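Local atomic coordinates of choline/ethanolamine kinase family protein (Mesorhizobium loti, PDB entry 3DXQ), a protein that probably phosphorylates ethanolamine or a related small alcohol such as choline. Residues 248-259 and 271-282. Numbering follows the deposited sequence.
Sequences AMCDLLWTLWGL and FRAYADGRFARC
Segments 248-259 and 271-282, of helices 237-263 and 271-287, pack antiparallel, their axes 8.2 Å apart at closest approach and their N-to-C directions 159° apart. Thr255 and Ala275 bring the backbones nearest, with CA atoms 4.6 Å apart. The polar centre is Asp251, whose carboxylate is held by two arginines one helical turn apart. Arg281 comes side-on and nearly coplanar: its NH2 bonds the syn lone pair of Asp251 OD1 at 3.0 Å, and its NE bonds Asp251 OD2. The guanidinium plane of Arg278 stands almost perpendicular to the carboxylate, and its NE and NH2 both bond OD1, so three N-H groups converge on that oxygen. A bend at chi3 (68°) turns the Arg278 guanidinium alongside Trp254, with the two planes 7° apart and Trp254 CB over one guanidinium face. NH1 of Arg278 also donates to Tyr274 OH at 3.1 Å, and NH2 forms a salt bridge with Glu215 of helix 206-215. A leucine in place of Arg278 would probably strip Asp251 OD1 of two of its three donors and leave Glu215 without this charge partner. Thr255 turns OG1 back to its own helix, bonding Asp251 O at 2.8 Å, while its CG2 packs on Phe279 CB. Farther along, Phe271 CE1 meets Trp257 CZ3 at 3.6 Å. This helical hairpin belongs to the helix-rich part of the kinase-like fold. Trp257 touches Tyr137 of helix 130-141, and Phe279 touches Val155 of helix 152-167.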
ATOM      1  N   ALA A 248       5.921  -4.506 -11.424  1.00 43.21           N
ATOM      2  CA  ALA A 248       5.557  -3.878 -12.695  1.00 43.29           C
ATOM      3  C   ALA A 248       4.088  -3.459 -12.712  1.00 43.61           C
ATOM      4  O   ALA A 248       3.779  -2.326 -13.061  1.00 45.58           O
ATOM      5  CB  ALA A 248       5.873  -4.809 -13.891  1.00 41.88           C
HETATM    6  N   MSE A 249       3.185  -4.361 -12.343  1.00 42.99           N
HETATM    7  CA  MSE A 249       1.752  -4.059 -12.378  1.00 44.09           C
HETATM    8  C   MSE A 249       1.344  -2.967 -11.414  1.00 45.70           C
HETATM    9  O   MSE A 249       0.417  -2.220 -11.690  1.00 45.62           O
HETATM   10  CB  MSE A 249       0.927  -5.305 -12.080  1.00 45.04           C
HETATM   11  CG  MSE A 249       0.943  -6.358 -13.170  1.00 42.80           C
HETATM   12 SE   MSE A 249       0.778  -5.596 -14.981  0.75 39.36          SE
HETATM   13  CE  MSE A 249       0.008  -7.109 -15.833  1.00 51.28           C
ATOM     14  N   CYS A 250       2.021  -2.905 -10.274  1.00 47.77           N
ATOM     15  CA  CYS A 250       1.782  -1.880  -9.276  1.00 46.57           C
ATOM     16  C   CYS A 250       2.056  -0.503  -9.846  1.00 45.65           C
ATOM     17  O   CYS A 250       1.240   0.394  -9.758  1.00 43.42           O
ATOM     18  CB  CYS A 250       2.681  -2.129  -8.076  1.00 48.03           C
ATOM     19  SG  CYS A 250       2.319  -1.096  -6.674  1.00 53.41           S
ATOM     20  N   ASP A 251       3.215  -0.338 -10.459  1.00 47.29           N
ATOM     21  CA  ASP A 251       3.532   0.916 -11.138  1.00 45.90           C
ATOM     22  C   ASP A 251       2.523   1.241 -12.228  1.00 46.15           C
ATOM     23  O   ASP A 251       2.129   2.397 -12.385  1.00 48.39           O
ATOM     24  CB  ASP A 251       4.925   0.866 -11.769  1.00 45.53           C
ATOM     25  CG  ASP A 251       6.023   1.396 -10.858  1.00 47.45           C
ATOM     26  OD1 ASP A 251       5.741   2.209  -9.961  1.00 49.28           O
ATOM     27  OD2 ASP A 251       7.192   1.018 -11.071  1.00 51.30           O
ATOM     28  N   LEU A 252       2.126   0.239 -13.000  1.00 45.72           N
ATOM     29  CA  LEU A 252       1.190   0.463 -14.100  1.00 46.28           C
ATOM     30  C   LEU A 252      -0.158   0.969 -13.591  1.00 46.76           C
ATOM     31  O   LEU A 252      -0.727   1.906 -14.156  1.00 47.42           O
ATOM     32  CB  LEU A 252       0.971  -0.828 -14.897  1.00 46.35           C
ATOM     33  CG  LEU A 252       0.048  -0.693 -16.110  1.00 46.47           C
ATOM     34  CD1 LEU A 252       0.620   0.265 -17.114  1.00 41.20           C
ATOM     35  CD2 LEU A 252      -0.168  -2.033 -16.736  1.00 45.70           C
ATOM     36  N   LEU A 253      -0.666   0.320 -12.542  1.00 46.13           N
ATOM     37  CA  LEU A 253      -1.950   0.683 -11.934  1.00 46.88           C
ATOM     38  C   LEU A 253      -1.982   2.160 -11.595  1.00 47.83           C
ATOM     39  O   LEU A 253      -2.840   2.904 -12.070  1.00 48.75           O
ATOM     40  CB  LEU A 253      -2.198  -0.132 -10.663  1.00 46.44           C
ATOM     41  CG  LEU A 253      -3.494   0.181  -9.915  1.00 48.04           C
ATOM     42  CD1 LEU A 253      -4.666  -0.201 -10.812  1.00 40.50           C
ATOM     43  CD2 LEU A 253      -3.565  -0.530  -8.564  1.00 44.54           C
ATOM     44  N   TRP A 254      -1.014   2.570 -10.787  1.00 49.18           N
ATOM     45  CA  TRP A 254      -0.904   3.946 -10.352  1.00 49.50           C
ATOM     46  C   TRP A 254      -0.577   4.888 -11.512  1.00 49.80           C
ATOM     47  O   TRP A 254      -1.093   6.001 -11.567  1.00 50.12           O
ATOM     48  CB  TRP A 254       0.115   4.057  -9.227  1.00 49.84           C
ATOM     49  CG  TRP A 254      -0.399   3.435  -7.971  1.00 51.79           C
ATOM     50  CD1 TRP A 254       0.034   2.290  -7.374  1.00 50.25           C
ATOM     51  CD2 TRP A 254      -1.460   3.935  -7.158  1.00 54.76           C
ATOM     52  NE1 TRP A 254      -0.690   2.044  -6.235  1.00 50.61           N
ATOM     53  CE2 TRP A 254      -1.615   3.042  -6.079  1.00 53.51           C
ATOM     54  CE3 TRP A 254      -2.297   5.061  -7.240  1.00 55.26           C
ATOM     55  CZ2 TRP A 254      -2.566   3.238  -5.085  1.00 54.32           C
ATOM     56  CZ3 TRP A 254      -3.245   5.254  -6.255  1.00 53.61           C
ATOM     57  CH2 TRP A 254      -3.371   4.346  -5.189  1.00 52.97           C
ATOM     58  N   THR A 255       0.265   4.459 -12.444  1.00 49.55           N
ATOM     59  CA  THR A 255       0.541   5.297 -13.612  1.00 49.78           C
ATOM     60  C   THR A 255      -0.761   5.732 -14.282  1.00 51.15           C
ATOM     61  O   THR A 255      -0.979   6.925 -14.508  1.00 51.43           O
ATOM     62  CB  THR A 255       1.391   4.565 -14.641  1.00 49.47           C
ATOM     63  OG1 THR A 255       2.725   4.436 -14.137  1.00 53.06           O
ATOM     64  CG2 THR A 255       1.424   5.329 -15.964  1.00 43.84           C
ATOM     65  N   LEU A 256      -1.621   4.759 -14.583  1.00 52.57           N
ATOM     66  CA  LEU A 256      -2.918   5.020 -15.223  1.00 52.94           C
ATOM     67  C   LEU A 256      -3.819   5.911 -14.373  1.00 54.09           C
ATOM     68  O   LEU A 256      -4.482   6.803 -14.897  1.00 53.51           O
ATOM     69  CB  LEU A 256      -3.637   3.705 -15.529  1.00 52.91           C
ATOM     70  CG  LEU A 256      -2.985   2.784 -16.560  1.00 49.05           C
ATOM     71  CD1 LEU A 256      -3.755   1.484 -16.661  1.00 41.25           C
ATOM     72  CD2 LEU A 256      -2.904   3.454 -17.910  1.00 49.13           C
ATOM     73  N   TRP A 257      -3.839   5.658 -13.068  1.00 55.64           N
ATOM     74  CA  TRP A 257      -4.574   6.500 -12.114  1.00 57.48           C
ATOM     75  C   TRP A 257      -4.108   7.961 -12.156  1.00 57.69           C
ATOM     76  O   TRP A 257      -4.928   8.892 -12.133  1.00 58.79           O
ATOM     77  CB  TRP A 257      -4.375   5.964 -10.703  1.00 58.89           C
ATOM     78  CG  TRP A 257      -4.968   6.807  -9.641  1.00 61.46           C
ATOM     79  CD1 TRP A 257      -6.241   6.742  -9.168  1.00 63.92           C
ATOM     80  CD2 TRP A 257      -4.302   7.820  -8.877  1.00 64.42           C
ATOM     81  NE1 TRP A 257      -6.419   7.657  -8.157  1.00 64.89           N
ATOM     82  CE2 TRP A 257      -5.242   8.330  -7.954  1.00 66.73           C
ATOM     83  CE3 TRP A 257      -3.000   8.341  -8.876  1.00 65.18           C
ATOM     84  CZ2 TRP A 257      -4.924   9.350  -7.033  1.00 65.43           C
ATOM     85  CZ3 TRP A 257      -2.682   9.360  -7.962  1.00 65.31           C
ATOM     86  CH2 TRP A 257      -3.644   9.853  -7.056  1.00 64.00           C
ATOM     87  N   GLY A 258      -2.785   8.143 -12.197  1.00 56.96           N
ATOM     88  CA  GLY A 258      -2.155   9.463 -12.254  1.00 56.25           C
ATOM     89  C   GLY A 258      -2.480  10.221 -13.532  1.00 56.54           C
ATOM     90  O   GLY A 258      -2.605  11.452 -13.512  1.00 57.60           O
ATOM     91  N   LEU A 259      -2.606   9.499 -14.645  1.00 56.21           N
ATOM     92  CA  LEU A 259      -3.043  10.113 -15.907  1.00 55.88           C
ATOM     93  C   LEU A 259      -4.498  10.593 -15.792  1.00 56.70           C
ATOM     94  O   LEU A 259      -4.850  11.658 -16.320  1.00 57.08           O
ATOM     95  CB  LEU A 259      -2.864   9.157 -17.090  1.00 55.44           C
ATOM     96  CG  LEU A 259      -1.472   9.159 -17.746  1.00 55.23           C
ATOM     97  CD1 LEU A 259      -0.383   8.941 -16.735  1.00 54.32           C
ATOM     98  CD2 LEU A 259      -1.349   8.122 -18.857  1.00 55.90           C
ATOM     99  N   PHE A 271       0.840  15.727 -11.541  1.00 63.60           N
ATOM    100  CA  PHE A 271       0.492  14.406 -12.059  1.00 61.86           C
ATOM    101  C   PHE A 271       1.205  14.059 -13.374  1.00 60.27           C
ATOM    102  O   PHE A 271       1.672  12.926 -13.547  1.00 59.79           O
ATOM    103  CB  PHE A 271      -1.032  14.254 -12.132  1.00 61.87           C
ATOM    104  CG  PHE A 271      -1.686  14.156 -10.767  1.00 61.73           C
ATOM    105  CD1 PHE A 271      -1.604  12.978 -10.028  1.00 64.06           C
ATOM    106  CD2 PHE A 271      -2.363  15.238 -10.209  1.00 64.95           C
ATOM    107  CE1 PHE A 271      -2.193  12.874  -8.752  1.00 65.53           C
ATOM    108  CE2 PHE A 271      -2.957  15.139  -8.935  1.00 63.37           C
ATOM    109  CZ  PHE A 271      -2.866  13.955  -8.209  1.00 64.14           C
ATOM    110  N   ARG A 272       1.345  15.036 -14.270  1.00 58.97           N
ATOM    111  CA  ARG A 272       2.124  14.834 -15.507  1.00 57.65           C
ATOM    112  C   ARG A 272       3.534  14.307 -15.196  1.00 56.70           C
ATOM    113  O   ARG A 272       4.135  13.655 -16.039  1.00 55.59           O
ATOM    114  CB  ARG A 272       2.221  16.128 -16.326  1.00 56.53           C
ATOM    115  N   ALA A 273       4.043  14.607 -13.992  1.00 56.46           N
ATOM    116  CA  ALA A 273       5.328  14.098 -13.494  1.00 55.39           C
ATOM    117  C   ALA A 273       5.184  12.709 -12.871  1.00 54.46           C
ATOM    118  O   ALA A 273       5.767  11.759 -13.376  1.00 54.82           O
ATOM    119  CB  ALA A 273       5.928  15.068 -12.479  1.00 54.93           C
ATOM    120  N   TYR A 274       4.415  12.612 -11.777  1.00 54.12           N
ATOM    121  CA  TYR A 274       4.153  11.355 -11.030  1.00 53.60           C
ATOM    122  C   TYR A 274       3.915  10.187 -11.975  1.00 53.92           C
ATOM    123  O   TYR A 274       4.558   9.140 -11.869  1.00 54.19           O
ATOM    124  CB  TYR A 274       2.924  11.548 -10.138  1.00 52.84           C
ATOM    125  CG  TYR A 274       2.514  10.378  -9.267  1.00 52.23           C
ATOM    126  CD1 TYR A 274       1.680   9.380  -9.754  1.00 54.13           C
ATOM    127  CD2 TYR A 274       2.914  10.302  -7.936  1.00 54.58           C
ATOM    128  CE1 TYR A 274       1.281   8.320  -8.952  1.00 53.88           C
ATOM    129  CE2 TYR A 274       2.517   9.239  -7.114  1.00 54.60           C
ATOM    130  CZ  TYR A 274       1.697   8.259  -7.628  1.00 54.87           C
ATOM    131  OH  TYR A 274       1.301   7.218  -6.814  1.00 51.80           O
ATOM    132  N   ALA A 275       2.994  10.395 -12.909  1.00 53.73           N
ATOM    133  CA  ALA A 275       2.663   9.399 -13.923  1.00 53.14           C
ATOM    134  C   ALA A 275       3.879   8.982 -14.759  1.00 52.85           C
ATOM    135  O   ALA A 275       4.158   7.792 -14.904  1.00 52.87           O
ATOM    136  CB  ALA A 275       1.591   9.944 -14.827  1.00 51.57           C
ATOM    137  N   ASP A 276       4.600   9.961 -15.297  1.00 52.40           N
ATOM    138  CA  ASP A 276       5.777   9.680 -16.141  1.00 52.97           C
ATOM    139  C   ASP A 276       6.865   8.917 -15.395  1.00 52.25           C
ATOM    140  O   ASP A 276       7.573   8.097 -15.988  1.00 51.26           O
ATOM    141  CB  ASP A 276       6.384  10.976 -16.697  1.00 53.93           C
ATOM    142  CG  ASP A 276       5.562  11.578 -17.820  1.00 56.43           C
ATOM    143  OD1 ASP A 276       4.729  10.854 -18.397  1.00 60.69           O
ATOM    144  OD2 ASP A 276       5.757  12.772 -18.137  1.00 60.17           O
ATOM    145  N   GLY A 277       7.001   9.198 -14.102  1.00 51.71           N
ATOM    146  CA  GLY A 277       8.009   8.549 -13.279  1.00 50.60           C
ATOM    147  C   GLY A 277       7.730   7.071 -13.159  1.00 49.55           C
ATOM    148  O   GLY A 277       8.541   6.242 -13.602  1.00 48.62           O
ATOM    149  N   ARG A 278       6.555   6.762 -12.602  1.00 48.55           N
ATOM    150  CA  ARG A 278       6.140   5.386 -12.328  1.00 48.20           C
ATOM    151  C   ARG A 278       6.017   4.548 -13.586  1.00 47.38           C
ATOM    152  O   ARG A 278       6.222   3.340 -13.546  1.00 47.23           O
ATOM    153  CB  ARG A 278       4.810   5.345 -11.572  1.00 47.73           C
ATOM    154  CG  ARG A 278       4.789   6.195 -10.321  1.00 46.89           C
ATOM    155  CD  ARG A 278       3.744   5.722  -9.322  1.00 49.32           C
ATOM    156  NE  ARG A 278       4.104   4.421  -8.767  1.00 49.60           N
ATOM    157  CZ  ARG A 278       3.518   3.835  -7.729  1.00 45.69           C
ATOM    158  NH1 ARG A 278       2.530   4.436  -7.089  1.00 45.75           N
ATOM    159  NH2 ARG A 278       3.939   2.646  -7.325  1.00 47.13           N
ATOM    160  N   PHE A 279       5.678   5.181 -14.699  1.00 47.59           N
ATOM    161  CA  PHE A 279       5.583   4.454 -15.952  1.00 46.86           C
ATOM    162  C   PHE A 279       6.968   4.062 -16.447  1.00 46.22           C
ATOM    163  O   PHE A 279       7.212   2.901 -16.758  1.00 45.40           O
ATOM    164  CB  PHE A 279       4.891   5.284 -17.020  1.00 48.03           C
ATOM    165  CG  PHE A 279       4.762   4.568 -18.324  1.00 47.33           C
ATOM    166  CD1 PHE A 279       3.695   3.712 -18.550  1.00 50.16           C
ATOM    167  CD2 PHE A 279       5.728   4.709 -19.306  1.00 48.82           C
ATOM    168  CE1 PHE A 279       3.580   3.026 -19.748  1.00 51.11           C
ATOM    169  CE2 PHE A 279       5.620   4.033 -20.510  1.00 54.13           C
ATOM    170  CZ  PHE A 279       4.545   3.182 -20.730  1.00 53.10           C
ATOM    171  N   ALA A 280       7.866   5.044 -16.519  1.00 46.22           N
ATOM    172  CA  ALA A 280       9.225   4.837 -17.029  1.00 45.13           C
ATOM    173  C   ALA A 280       9.964   3.753 -16.252  1.00 45.10           C
ATOM    174  O   ALA A 280      10.697   2.953 -16.839  1.00 43.31           O
ATOM    175  CB  ALA A 280       9.999   6.134 -16.987  1.00 44.98           C
ATOM    176  N   ARG A 281       9.759   3.728 -14.935  1.00 45.45           N
ATOM    177  CA  ARG A 281      10.335   2.695 -14.080  1.00 46.28           C
ATOM    178  C   ARG A 281       9.761   1.326 -14.456  1.00 46.52           C
ATOM    179  O   ARG A 281      10.494   0.339 -14.593  1.00 47.14           O
ATOM    180  CB  ARG A 281      10.029   3.017 -12.609  1.00 47.56           C
ATOM    181  CG  ARG A 281      10.583   2.018 -11.604  1.00 49.48           C
ATOM    182  CD  ARG A 281      10.563   2.599 -10.210  1.00 51.73           C
ATOM    183  NE  ARG A 281       9.209   2.940  -9.795  1.00 55.62           N
ATOM    184  CZ  ARG A 281       8.896   3.662  -8.724  1.00 55.51           C
ATOM    185  NH1 ARG A 281       9.840   4.149  -7.935  1.00 58.80           N
ATOM    186  NH2 ARG A 281       7.623   3.912  -8.452  1.00 52.06           N
ATOM    187  N   CYS A 282       8.439   1.292 -14.602  1.00 45.86           N
ATOM    188  CA  CYS A 282       7.709   0.105 -14.987  1.00 45.29           C
ATOM    189  C   CYS A 282       8.201  -0.428 -16.317  1.00 45.61           C
ATOM    190  O   CYS A 282       8.580  -1.595 -16.433  1.00 44.40           O
ATOM    191  CB  CYS A 282       6.232   0.441 -15.099  1.00 45.46           C
ATOM    192  SG  CYS A 282       5.299  -0.871 -15.808  1.00 46.33           S
TER